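Local atomic coordinates of Glyco_hydro_cc domain-containing protein (Blastomyces gilchristii, PDB entry 6UB0), a protein that hydrolyses curdlan, a beta-1,3-glucan, as an exo-acting glucanase of glycoside hydrolase family 128, probably binding the sugar chain across one end of a TIM barrel. Residues Met45-Gly48 and Pro49-Tyr52; Asn83-Pro86 and Glu87-Ala90; Asp128-Ala131 and Gly132-Ile136. One frame throughout, in Å; residues are numbered along the deposited sequence.

Contact 1 of 3, residues Met45-Gly48 and Pro49-Tyr52; sequences MLWG and PRGY. With BGC (beta-D-glucopyranose), chain B.
Trp47 and Arg50 show how one short loop of a TIM-barrel glycosidase can line part of the sugar pocket: the guanidinium lies flat on the indole, a cation-pi stack within the loop that runs from strand 41-42 to helix 52-64. The two planes differ by only 9°, and Arg50 CZ sits 3.4 Å from the centroid of the six-membered ring of Trp47, over its face. Arg50 NH1 rests above the outer carbons of that ring, while Arg50 NH2 reaches toward the junction with the pyrrole, 3.3 Å from Trp47 CE2. The stack should hold both groups against rotation and leaves the indole N-H, in the ring plane, for the ligand: Trp47 NE1 donates to O2 of the bound beta-D-glucopyranose at 3.0 Å and 157°. O3 of the same sugar lies near the guanidinium plane, but 4.0 Å from Arg50 NH2. Gln81 touches the indole and is itself hydrogen-bonded to this sugar, as is Asn10, so several pocket residues share one ring. Arg50 gets there on an extended chain from CG to NE, with CG set between the backbone N and the carbonyl carbon (chi1 70°).

Behind the stack, the backbone turns through a 3-10 segment. Gly51 N donates to Gly48 O at 2.8 Å, bringing Arg50 back alongside Trp47, and Tyr52 N likewise reaches Pro49 O. Farther from the sugar, the Tyr52 ring stacks with Tyr96 of helix 86-96. The CD1 methyl of Leu46 meets the edge of the Tyr52 ring, 4.1 Å from Tyr52 CD1.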
loop_
_atom_site.group_PDB
_atom_site.type_symbol
_atom_site.label_atom_id
_atom_site.label_comp_id
_atom_site.label_asym_id
_atom_site.label_seq_id
_atom_site.Cartn_x
_atom_site.Cartn_y
_atom_site.Cartn_z
ATOM N N MET A 45 6.456 3.943 6.262
ATOM C CA MET A 45 5.448 4.911 5.762
ATOM C C MET A 45 5.545 6.255 6.483
ATOM O O MET A 45 5.534 6.305 7.707
ATOM C CB MET A 45 4.041 4.332 5.844
ATOM C CG MET A 45 2.983 5.410 5.589
ATOM S SD MET A 45 1.297 4.800 5.660
ATOM C CE MET A 45 1.059 4.174 4.005
ATOM N N LEU A 46 5.605 7.316 5.684
ATOM C CA LEU A 46 5.235 8.697 6.092
ATOM C C LEU A 46 3.716 8.854 5.973
ATOM O O LEU A 46 3.245 9.048 4.904
ATOM C CB LEU A 46 5.971 9.700 5.205
ATOM C CG LEU A 46 5.732 11.159 5.587
ATOM C CD1 LEU A 46 5.852 11.303 7.087
ATOM C CD2 LEU A 46 6.708 12.107 4.853
ATOM N N TRP A 47 3.002 8.678 7.069
ATOM C CA TRP A 47 1.523 8.522 7.101
ATOM C C TRP A 47 0.842 9.836 6.724
ATOM O O TRP A 47 -0.217 9.798 6.093
ATOM C CB TRP A 47 1.131 8.066 8.499
ATOM C CG TRP A 47 -0.322 7.768 8.648
ATOM C CD1 TRP A 47 -0.939 6.565 8.476
ATOM C CD2 TRP A 47 -1.357 8.723 8.934
ATOM N NE1 TRP A 47 -2.273 6.682 8.730
ATOM C CE2 TRP A 47 -2.563 8.004 8.965
ATOM C CE3 TRP A 47 -1.379 10.104 9.195
ATOM C CZ2 TRP A 47 -3.781 8.633 9.262
ATOM C CZ3 TRP A 47 -2.584 10.721 9.470
ATOM C CH2 TRP A 47 -3.765 9.990 9.496
ATOM N N GLY A 48 1.409 10.918 7.229
ATOM C CA GLY A 48 0.863 12.284 7.156
ATOM C C GLY A 48 1.691 13.242 8.007
ATOM O O GLY A 48 2.674 12.870 8.665
ATOM N N PRO A 49 1.219 14.506 8.108
ATOM C CA PRO A 49 1.920 15.535 8.870
ATOM C C PRO A 49 2.387 15.163 10.282
ATOM O O PRO A 49 3.418 15.684 10.724
ATOM C CB PRO A 49 0.853 16.622 9.025
ATOM C CG PRO A 49 -0.101 16.408 7.877
ATOM C CD PRO A 49 -0.081 14.920 7.585
ATOM N N ARG A 50 1.596 14.345 10.993
ATOM C CA ARG A 50 1.927 13.930 12.381
ATOM C C ARG A 50 3.296 13.245 12.409
ATOM O O ARG A 50 3.846 13.118 13.481
ATOM C CB ARG A 50 0.865 12.997 12.964
ATOM C CG ARG A 50 0.817 11.610 12.343
ATOM C CD ARG A 50 -0.336 10.875 12.986
ATOM N NE ARG A 50 -0.526 9.482 12.610
ATOM C CZ ARG A 50 -1.727 8.900 12.465
ATOM N NH1 ARG A 50 -2.848 9.598 12.613
ATOM N NH2 ARG A 50 -1.803 7.630 12.118
ATOM N N GLY A 51 3.803 12.797 11.259
ATOM C CA GLY A 51 5.072 12.038 11.169
ATOM C C GLY A 51 6.242 12.874 10.668
ATOM O O GLY A 51 7.369 12.334 10.661
ATOM N N TYR A 52 5.997 14.134 10.257
ATOM C CA TYR A 52 6.999 15.026 9.625
ATOM C C TYR A 52 8.174 15.220 10.579
ATOM O O TYR A 52 9.354 15.161 10.123
ATOM C CB TYR A 52 6.395 16.391 9.299
ATOM C CG TYR A 52 5.413 16.413 8.162
ATOM C CD1 TYR A 52 5.142 15.289 7.394
ATOM C CD2 TYR A 52 4.766 17.588 7.833
ATOM C CE1 TYR A 52 4.258 15.331 6.331
ATOM C CE2 TYR A 52 3.870 17.652 6.780
ATOM C CZ TYR A 52 3.597 16.520 6.036
ATOM O OH TYR A 52 2.735 16.633 4.988
HETATM C C2 BGC B . -5.021 3.673 9.889
HETATM C C3 BGC B . -3.752 3.093 10.442
HETATM C C4 BGC B . -4.100 1.712 10.951
HETATM C C5 BGC B . -4.752 0.877 9.829
HETATM C C6 BGC B . -5.288 -0.530 10.129
HETATM C C1 BGC B . -5.673 2.796 8.856
HETATM O O2 BGC B . -4.625 4.904 9.275
HETATM O O3 BGC B . -3.087 3.961 11.411
HETATM O O4 BGC B . -2.851 1.220 11.436
HETATM O O5 BGC B . -5.955 1.474 9.331
HETATM O O6 BGC B . -6.117 -0.425 11.320
#

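Contact 2 of 3, residues Asn83-Pro86 and Glu87-Ala90; sequences NMSP and EAAA
The flat groups by which Ser85 and Pro86 meet Ala89 and Ala90 are peptide carbonyls, with alanine methyls alongside: Ala89 CB and Ala90 CB each lie 3.5 Å from Pro86 O. The Pro86 ring itself packs on Trp122 of helix 119-130. Both carbonyls accept backbone hydrogen bonds, Ser85 O from Ala89 N at 2.9 Å and Pro86 O from Ala90 N, also at 2.9 Å. This is the start of helix 86-96, and Ser85 is its N-cap. With chi1 at 71°, the Ser85 hydroxyl folds back over the first turn and Ser85 OG accepts from Ala88 N at 3.0 Å, capping an N-H of the helix's first turn; Ser85 OG also grazes Ala88 CB at 3.4 Å. On another side of the turn Met84, bent at chi3, brings its CE methyl onto Ala89, tightly, with Met84 CE 3.4 Å from Ala89 CA and 3.8 Å from Ala89 CB. Phe73 touches both residues. Trp122, which reaches Ala89 as well as Pro86, donates a hydrogen bond from its indole NE1 to Met84 O.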
loop_
_atom_site.group_PDB
_atom_site.type_symbol
_atom_site.label_atom_id
_atom_site.label_comp_id
_atom_site.label_asym_id
_atom_site.label_seq_id
_atom_site.Cartn_x
_atom_site.Cartn_y
_atom_site.Cartn_z
ATOM N N ASN A 83 -5.682 13.489 5.464
ATOM C CA ASN A 83 -6.559 14.686 5.348
ATOM C C ASN A 83 -5.717 15.857 4.837
ATOM O O ASN A 83 -5.401 16.775 5.639
ATOM C CB ASN A 83 -7.211 15.011 6.688
ATOM C CG ASN A 83 -8.082 16.244 6.569
ATOM O OD1 ASN A 83 -8.748 16.411 5.553
ATOM N ND2 ASN A 83 -8.002 17.122 7.551
ATOM N N MET A 84 -5.235 15.757 3.600
ATOM C CA MET A 84 -4.274 16.720 3.028
ATOM C C MET A 84 -4.768 17.104 1.645
ATOM O O MET A 84 -5.275 16.236 0.901
ATOM C CB MET A 84 -2.860 16.132 2.873
ATOM C CG MET A 84 -2.282 15.618 4.158
ATOM S SD MET A 84 -0.805 14.631 3.892
ATOM C CE MET A 84 0.089 15.791 2.851
ATOM N N SER A 85 -4.683 18.395 1.339
ATOM C CA SER A 85 -5.031 18.892 -0.006
ATOM C C SER A 85 -3.970 18.378 -0.958
ATOM O O SER A 85 -2.853 18.146 -0.536
ATOM C CB SER A 85 -5.106 20.377 -0.019
ATOM O OG SER A 85 -3.807 20.906 0.104
ATOM N N PRO A 86 -4.291 18.105 -2.236
ATOM C CA PRO A 86 -3.271 17.707 -3.193
ATOM C C PRO A 86 -2.079 18.672 -3.199
ATOM O O PRO A 86 -0.933 18.238 -3.216
ATOM C CB PRO A 86 -4.066 17.767 -4.514
ATOM C CG PRO A 86 -5.429 17.402 -4.130
ATOM C CD PRO A 86 -5.623 18.160 -2.838
ATOM N N GLU A 87 -2.363 19.979 -3.148
ATOM C CA GLU A 87 -1.306 21.031 -3.119
ATOM C C GLU A 87 -0.419 20.818 -1.886
ATOM O O GLU A 87 0.810 20.918 -2.022
ATOM C CB GLU A 87 -1.823 22.481 -3.041
ATOM C CG GLU A 87 -3.011 22.845 -3.912
ATOM C CD GLU A 87 -3.685 24.105 -3.400
ATOM O OE1 GLU A 87 -4.673 23.972 -2.688
ATOM O OE2 GLU A 87 -3.163 25.205 -3.638
ATOM N N ALA A 88 -0.984 20.577 -0.698
ATOM C CA ALA A 88 -0.095 20.447 0.482
ATOM C C ALA A 88 0.660 19.110 0.407
ATOM O O ALA A 88 1.764 18.995 0.974
ATOM C CB ALA A 88 -0.838 20.561 1.748
ATOM N N ALA A 89 0.035 18.093 -0.190
ATOM C CA ALA A 89 0.715 16.786 -0.355
ATOM C C ALA A 89 1.935 16.967 -1.258
ATOM O O ALA A 89 3.002 16.370 -0.945
ATOM C CB ALA A 89 -0.223 15.754 -0.901
ATOM N N ALA A 90 1.778 17.713 -2.355
ATOM C CA ALA A 90 2.838 17.934 -3.373
ATOM C C ALA A 90 4.045 18.577 -2.685
ATOM O O ALA A 90 5.188 18.086 -2.826
ATOM C CB ALA A 90 2.324 18.784 -4.496
#

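Contact 3 of 3, residues Asp128-Ala131 and Gly132-Ile136; sequences DVCA and GNCKI
Cys130 and Cys134 face each other across a tight reversal and are joined by a disulfide, Cys130 SG to Cys134 SG 2.0 Å, at the end of helix 119-130. The motif is a type I' beta turn spanning Cys130 to Asn133, which breaks the helix and sends the chain toward strand 138-146 of the barrel. The two side chains approach one from the first residue of the turn, the other from the residue just after it, with Cys130 CA and Cys134 CA 5.3 Å apart. In Cys134 the sulfur stands anti to the carbonyl carbon, beside the backbone N (chi1 -71°), which turns it back toward the helix. The bridge closes with a left-handed twist about the S-S bond (chi3 -69°), and this twist, through the covalent link, sets Cys130 CB and Cys134 CB 3.4 Å apart.

The backbone between them is shaped to match. Ala131 and Gly132 both take positive phi, as the central pair of a type I' turn must. Asn133 N then donates to Cys130 O at 3.1 Å, arriving well above the carbonyl plane, 54° out of it, so the turn is held by a hydrogen bond as well as by the covalent link. The loop leaving the turn is also held by Asn98, whose side chain bonds Asn133 O and Lys135 N, and by the Tyr93 hydroxyl on Lys135 O. Tyr93 and Phe126 also pack against Cys134. The Asn133 side chain lies beside the Ala131 and Cys130 carbonyls, with Asn133 CG 3.7 Å from Ala131 O and Asn133 CB 3.6 Å from Cys130 O.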
loop_
_atom_site.group_PDB
_atom_site.type_symbol
_atom_site.label_atom_id
_atom_site.label_comp_id
_atom_site.label_asym_id
_atom_site.label_seq_id
_atom_site.Cartn_x
_atom_site.Cartn_y
_atom_site.Cartn_z
ATOM N N ASP A 128 -0.817 16.566 -10.850
ATOM C CA ASP A 128 -0.780 17.898 -11.513
ATOM C C ASP A 128 0.080 18.819 -10.657
ATOM O O ASP A 128 1.063 19.366 -11.193
ATOM C CB ASP A 128 -2.180 18.442 -11.768
ATOM C CG ASP A 128 -2.820 17.768 -12.962
ATOM O OD1 ASP A 128 -2.061 17.260 -13.824
ATOM O OD2 ASP A 128 -4.052 17.762 -13.021
ATOM N N VAL A 129 -0.279 18.989 -9.392
ATOM C CA VAL A 129 0.399 19.969 -8.495
ATOM C C VAL A 129 1.870 19.584 -8.404
ATOM O O VAL A 129 2.726 20.474 -8.256
ATOM C CB VAL A 129 -0.234 20.093 -7.096
ATOM C CG1 VAL A 129 0.616 20.992 -6.218
ATOM C CG2 VAL A 129 -1.649 20.634 -7.140
ATOM N N CYS A 130 2.199 18.298 -8.462
ATOM C CA CYS A 130 3.616 17.892 -8.331
ATOM C C CYS A 130 4.472 18.553 -9.430
ATOM O O CYS A 130 5.650 18.893 -9.136
ATOM C CB CYS A 130 3.753 16.375 -8.339
ATOM S SG CYS A 130 3.542 15.712 -6.666
ATOM N N ALA A 131 3.903 18.707 -10.630
ATOM C CA ALA A 131 4.480 19.495 -11.743
ATOM C C ALA A 131 5.809 18.847 -12.203
ATOM O O ALA A 131 6.805 19.580 -12.489
ATOM C CB ALA A 131 4.638 20.929 -11.291
ATOM N N GLY A 132 5.822 17.504 -12.268
ATOM C CA GLY A 132 6.992 16.682 -12.636
ATOM C C GLY A 132 8.164 16.785 -11.664
ATOM O O GLY A 132 9.207 16.309 -12.043
ATOM N N ASN A 133 8.022 17.361 -10.464
ATOM C CA ASN A 133 9.132 17.520 -9.478
ATOM C C ASN A 133 8.963 16.569 -8.278
ATOM O O ASN A 133 9.831 16.581 -7.355
ATOM C CB ASN A 133 9.225 18.932 -8.897
ATOM C CG ASN A 133 9.375 20.040 -9.924
ATOM O OD1 ASN A 133 10.146 19.949 -10.890
ATOM N ND2 ASN A 133 8.658 21.122 -9.687
ATOM N N CYS A 134 7.854 15.825 -8.216
ATOM C CA CYS A 134 7.685 14.749 -7.208
ATOM C C CYS A 134 8.445 13.537 -7.798
ATOM O O CYS A 134 8.167 13.140 -8.955
ATOM C CB CYS A 134 6.212 14.502 -6.850
ATOM S SG CYS A 134 5.352 15.785 -5.871
ATOM N N LYS A 135 9.406 13.000 -7.054
ATOM C CA LYS A 135 10.201 11.793 -7.439
ATOM C C LYS A 135 9.460 10.534 -6.967
ATOM O O LYS A 135 9.574 10.185 -5.790
ATOM C CB LYS A 135 11.616 11.871 -6.862
ATOM C CG LYS A 135 12.502 12.899 -7.567
ATOM C CD LYS A 135 13.885 13.056 -6.986
ATOM C CE LYS A 135 14.702 14.122 -7.671
ATOM N NZ LYS A 135 15.199 15.075 -6.663
ATOM N N ILE A 136 8.703 9.924 -7.878
ATOM C CA ILE A 136 7.705 8.854 -7.581
ATOM C C ILE A 136 8.028 7.656 -8.466
ATOM O O ILE A 136 7.907 7.782 -9.699
ATOM C CB ILE A 136 6.248 9.314 -7.795
ATOM C CG1 ILE A 136 5.895 10.556 -6.971
ATOM C CG2 ILE A 136 5.287 8.171 -7.492
ATOM C CD1 ILE A 136 4.699 11.330 -7.487
#

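Contacts 1, 2 and 3 come in that order along the chain and follow one another along one side of the barrel. Contact 1 lies in the loop from strand 41-42 to helix 52-64; contact 2 joins the end of the loop after strand 69-71 to the first turn of helix 86-96; contact 3 comes where helix 119-130 hands over to strand 138-146. Centres of neighbouring contacts are about 12 Å apart, and those of contacts 1 and 3 about 19 Å. Contact 2 touches both others: Met84 CE meets Tyr52 OH at 3.5 Å, and Ala90 CB meets Val129 CG1 at 3.3 Å. Packing thus runs continuously from the sugar-binding loop to the disulfide-closed turn.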